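Local coordinates for ribosome-inactivating protein 3 (Zea mays, PDB 2PQG), which belongs to the ribosome-inactivating protein family of plants, whose fold joins a mixed beta-sheet to a largely helical part, at residues W220-W230 against A252-Q262. Sequence-based numbering, arbitrary orientation.
Sequences WDRISKAAFEW and AARIVALVKNQ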
loop_
_atom_site.group_PDB
_atom_site.type_symbol
_atom_site.label_atom_id
_atom_site.label_comp_id
_atom_site.label_asym_id
_atom_site.label_seq_id
_atom_site.Cartn_x
_atom_site.Cartn_y
_atom_site.Cartn_z
ATOM N N TRP A 220 -7.234 -8.520 5.153
ATOM C CA TRP A 220 -7.757 -8.545 3.794
ATOM C C TRP A 220 -7.969 -9.948 3.251
ATOM O O TRP A 220 -8.965 -10.206 2.574
ATOM C CB TRP A 220 -6.806 -7.811 2.854
ATOM C CG TRP A 220 -7.323 -7.703 1.452
ATOM C CD1 TRP A 220 -8.455 -7.054 1.051
ATOM C CD2 TRP A 220 -6.726 -8.249 0.262
ATOM N NE1 TRP A 220 -8.593 -7.145 -0.313
ATOM C CE2 TRP A 220 -7.548 -7.855 -0.822
ATOM C CE3 TRP A 220 -5.567 -8.986 0.008
ATOM C CZ2 TRP A 220 -7.258 -8.229 -2.149
ATOM C CZ3 TRP A 220 -5.285 -9.348 -1.319
ATOM C CH2 TRP A 220 -6.123 -8.951 -2.378
ATOM N N ASP A 221 -7.017 -10.838 3.529
ATOM C CA ASP A 221 -7.082 -12.222 3.057
ATOM C C ASP A 221 -8.221 -12.946 3.697
ATOM O O ASP A 221 -8.913 -13.744 3.066
ATOM C CB ASP A 221 -5.814 -12.995 3.410
ATOM C CG ASP A 221 -4.628 -12.577 2.585
ATOM O OD1 ASP A 221 -3.588 -13.264 2.657
ATOM O OD2 ASP A 221 -4.733 -11.560 1.869
ATOM N N ARG A 222 -8.391 -12.673 4.977
ATOM C CA ARG A 222 -9.429 -13.320 5.724
ATOM C C ARG A 222 -10.806 -12.870 5.307
ATOM O O ARG A 222 -11.698 -13.701 5.146
ATOM C CB ARG A 222 -9.232 -13.093 7.207
ATOM C CG ARG A 222 -10.011 -14.083 8.002
ATOM C CD ARG A 222 -9.362 -14.309 9.322
ATOM N NE ARG A 222 -9.857 -13.382 10.329
ATOM C CZ ARG A 222 -9.223 -13.139 11.467
ATOM N NH1 ARG A 222 -8.072 -13.759 11.713
ATOM N NH2 ARG A 222 -9.742 -12.298 12.358
ATOM N N ILE A 223 -11.005 -11.566 5.131
ATOM C CA ILE A 223 -12.328 -11.144 4.716
ATOM C C ILE A 223 -12.561 -11.492 3.245
ATOM O O ILE A 223 -13.695 -11.506 2.775
ATOM C CB ILE A 223 -12.624 -9.640 5.047
ATOM C CG1 ILE A 223 -13.289 -8.963 3.856
ATOM C CG2 ILE A 223 -11.396 -8.934 5.558
ATOM C CD1 ILE A 223 -14.600 -8.337 4.221
ATOM N N SER A 224 -11.488 -11.818 2.525
ATOM C CA SER A 224 -11.632 -12.231 1.137
ATOM C C SER A 224 -12.139 -13.668 1.159
ATOM O O SER A 224 -12.990 -14.038 0.356
ATOM C CB SER A 224 -10.299 -12.162 0.396
ATOM O OG SER A 224 -9.978 -10.822 0.089
ATOM N N LYS A 225 -11.614 -14.475 2.081
ATOM C CA LYS A 225 -12.049 -15.866 2.214
ATOM C C LYS A 225 -13.522 -15.897 2.630
ATOM O O LYS A 225 -14.308 -16.691 2.113
ATOM C CB LYS A 225 -11.191 -16.603 3.247
ATOM C CG LYS A 225 -9.746 -16.799 2.798
ATOM C CD LYS A 225 -8.923 -17.682 3.744
ATOM C CE LYS A 225 -7.595 -18.033 3.084
ATOM N NZ LYS A 225 -6.850 -19.105 3.790
ATOM N N ALA A 226 -13.892 -15.023 3.561
ATOM C CA ALA A 226 -15.274 -14.940 4.011
ATOM C C ALA A 226 -16.154 -14.530 2.835
ATOM O O ALA A 226 -17.286 -14.999 2.708
ATOM C CB ALA A 226 -15.407 -13.924 5.143
ATOM N N ALA A 227 -15.638 -13.653 1.977
ATOM C CA ALA A 227 -16.402 -13.200 0.822
ATOM C C ALA A 227 -16.860 -14.418 0.036
ATOM O O ALA A 227 -18.013 -14.500 -0.394
ATOM C CB ALA A 227 -15.551 -12.295 -0.051
ATOM N N PHE A 228 -15.944 -15.368 -0.135
ATOM C CA PHE A 228 -16.239 -16.602 -0.859
ATOM C C PHE A 228 -17.154 -17.539 -0.066
ATOM O O PHE A 228 -18.016 -18.208 -0.643
ATOM C CB PHE A 228 -14.943 -17.332 -1.224
ATOM C CG PHE A 228 -14.299 -16.830 -2.491
ATOM C CD1 PHE A 228 -13.663 -15.589 -2.534
ATOM C CD2 PHE A 228 -14.337 -17.603 -3.648
ATOM C CE1 PHE A 228 -13.082 -15.127 -3.715
ATOM C CE2 PHE A 228 -13.760 -17.148 -4.831
ATOM C CZ PHE A 228 -13.128 -15.911 -4.865
ATOM N N GLU A 229 -16.968 -17.589 1.251
ATOM C CA GLU A 229 -17.808 -18.432 2.092
ATOM C C GLU A 229 -19.253 -17.935 2.075
ATOM O O GLU A 229 -20.188 -18.735 2.102
ATOM C CB GLU A 229 -17.303 -18.445 3.536
ATOM C CG GLU A 229 -18.273 -19.133 4.494
ATOM C CD GLU A 229 -17.746 -19.257 5.912
ATOM O OE1 GLU A 229 -18.547 -19.627 6.801
ATOM O OE2 GLU A 229 -16.542 -18.994 6.140
ATOM N N TRP A 230 -19.426 -16.613 2.045
ATOM C CA TRP A 230 -20.757 -16.021 2.031
ATOM C C TRP A 230 -21.411 -16.173 0.673
ATOM O O TRP A 230 -22.627 -16.003 0.531
ATOM C CB TRP A 230 -20.704 -14.547 2.462
ATOM C CG TRP A 230 -20.745 -14.377 3.954
ATOM C CD1 TRP A 230 -21.488 -15.099 4.846
ATOM C CD2 TRP A 230 -20.038 -13.399 4.722
ATOM N NE1 TRP A 230 -21.288 -14.628 6.123
ATOM C CE2 TRP A 230 -20.401 -13.586 6.077
ATOM C CE3 TRP A 230 -19.134 -12.381 4.398
ATOM C CZ2 TRP A 230 -19.891 -12.793 7.105
ATOM C CZ3 TRP A 230 -18.627 -11.591 5.426
ATOM C CH2 TRP A 230 -19.009 -11.805 6.763
ATOM N N ALA A 252 -19.657 -6.157 4.880
ATOM C CA ALA A 252 -18.412 -6.434 4.191
ATOM C C ALA A 252 -18.350 -5.642 2.886
ATOM O O ALA A 252 -17.268 -5.244 2.451
ATOM C CB ALA A 252 -18.291 -7.925 3.912
ATOM N N ALA A 253 -19.506 -5.409 2.269
ATOM C CA ALA A 253 -19.557 -4.666 1.017
ATOM C C ALA A 253 -19.260 -3.181 1.239
ATOM O O ALA A 253 -18.946 -2.441 0.303
ATOM C CB ALA A 253 -20.921 -4.838 0.358
ATOM N N ARG A 254 -19.349 -2.735 2.480
ATOM C CA ARG A 254 -19.077 -1.336 2.814
ATOM C C ARG A 254 -17.614 -1.173 3.211
ATOM O O ARG A 254 -17.159 -0.061 3.512
ATOM C CB ARG A 254 -19.922 -0.919 4.008
ATOM C CG ARG A 254 -21.300 -0.407 3.686
ATOM C CD ARG A 254 -21.539 0.966 4.299
ATOM N NE ARG A 254 -20.747 2.013 3.652
ATOM C CZ ARG A 254 -20.859 3.312 3.918
ATOM N NH1 ARG A 254 -21.734 3.734 4.823
ATOM N NH2 ARG A 254 -20.102 4.193 3.276
ATOM N N ILE A 255 -16.862 -2.264 3.148
ATOM C CA ILE A 255 -15.498 -2.304 3.629
ATOM C C ILE A 255 -14.430 -2.652 2.612
ATOM O O ILE A 255 -13.442 -1.937 2.479
ATOM C CB ILE A 255 -15.469 -3.320 4.805
ATOM C CG1 ILE A 255 -16.249 -2.775 6.011
ATOM C CG2 ILE A 255 -14.060 -3.684 5.190
ATOM C CD1 ILE A 255 -16.346 -3.753 7.167
ATOM N N VAL A 256 -14.619 -3.787 1.951
ATOM C CA VAL A 256 -13.680 -4.225 0.927
ATOM C C VAL A 256 -14.273 -3.948 -0.448
ATOM O O VAL A 256 -15.464 -4.154 -0.682
ATOM C CB VAL A 256 -13.345 -5.728 1.029
ATOM C CG1 VAL A 256 -12.324 -5.952 2.130
ATOM C CG2 VAL A 256 -14.607 -6.519 1.305
ATOM N N ALA A 257 -13.433 -3.465 -1.356
ATOM C CA ALA A 257 -13.863 -3.143 -2.710
ATOM C C ALA A 257 -13.466 -4.257 -3.665
ATOM O O ALA A 257 -14.216 -4.590 -4.574
ATOM C CB ALA A 257 -13.246 -1.813 -3.157
ATOM N N LEU A 258 -12.292 -4.839 -3.448
ATOM C CA LEU A 258 -11.811 -5.923 -4.295
ATOM C C LEU A 258 -11.317 -7.095 -3.447
ATOM O O LEU A 258 -10.480 -6.917 -2.557
ATOM C CB LEU A 258 -10.674 -5.424 -5.184
ATOM C CG LEU A 258 -10.977 -4.245 -6.113
ATOM C CD1 LEU A 258 -9.662 -3.681 -6.641
ATOM C CD2 LEU A 258 -11.889 -4.685 -7.250
ATOM N N VAL A 259 -11.822 -8.296 -3.726
ATOM C CA VAL A 259 -11.406 -9.457 -2.956
ATOM C C VAL A 259 -10.361 -10.317 -3.626
ATOM O O VAL A 259 -10.291 -10.422 -4.851
ATOM C CB VAL A 259 -12.591 -10.366 -2.589
ATOM C CG1 VAL A 259 -13.583 -9.594 -1.753
ATOM C CG2 VAL A 259 -13.233 -10.923 -3.841
ATOM N N LYS A 260 -9.555 -10.938 -2.777
ATOM C CA LYS A 260 -8.487 -11.826 -3.187
ATOM C C LYS A 260 -9.083 -13.147 -3.685
ATOM O O LYS A 260 -9.869 -13.800 -2.981
ATOM C CB LYS A 260 -7.582 -12.060 -1.988
ATOM C CG LYS A 260 -6.306 -12.788 -2.280
ATOM C CD LYS A 260 -5.373 -12.587 -1.106
ATOM C CE LYS A 260 -4.076 -13.336 -1.279
ATOM N NZ LYS A 260 -4.174 -14.298 -2.402
ATOM N N ASN A 261 -8.709 -13.518 -4.908
ATOM C CA ASN A 261 -9.193 -14.738 -5.536
ATOM C C ASN A 261 -8.780 -15.982 -4.771
ATOM O O ASN A 261 -7.586 -16.245 -4.595
ATOM C CB ASN A 261 -8.653 -14.857 -6.960
ATOM C CG ASN A 261 -9.518 -15.752 -7.846
ATOM O OD1 ASN A 261 -10.116 -16.735 -7.386
ATOM N ND2 ASN A 261 -9.575 -15.416 -9.133
ATOM N N GLN A 262 -9.773 -16.751 -4.328
ATOM C CA GLN A 262 -9.509 -17.989 -3.614
ATOM C C GLN A 262 -9.215 -19.102 -4.624
ATOM O O GLN A 262 -8.509 -20.065 -4.315
ATOM C CB GLN A 262 -10.700 -18.366 -2.737
ATOM C CG GLN A 262 -10.767 -17.576 -1.448
ATOM C CD GLN A 262 -9.457 -16.886 -1.098
ATOM O OE1 GLN A 262 -9.287 -15.695 -1.359
ATOM N NE2 GLN A 262 -8.523 -17.633 -0.513
#
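K260 lays its aliphatic chain across the indole of W220 at about a right angle, its CB 3.8 Å from the centroid of the six-membered ring in a CH-pi contact. W220 CG stands anti to the backbone N (chi1 -176°), which swings the indole over to the 252-262 segment; there NE1 donates to L258 O (2.9 Å), almost in the ring plane. The backbone of K260 is gripped as well: its N gives a nearly straight bond (170°) to S224 OG at 2.9 Å, and that hydroxyl in turn donates to W220 O, one turn back in the helix. Farther out on the lysine chain, K260 CD lies 3.2 Å from D221 OD2, while K260 NZ has a weak, long ion pair with E44. Q262 sets its CB over the centre of the F228 ring, 3.7 Å from the centroid and 7° off the normal, and H33 also meets this ring. A227 CB touches V259 CG1 (3.8 Å). I223 meets V256 tip to tip, CD1 to CG2 at 3.4 Å, while M241 of helix 239-242 also packs on I223. The irregular segment near the C-terminus thus packs against helix 220-232 in the ribosome-inactivating protein fold.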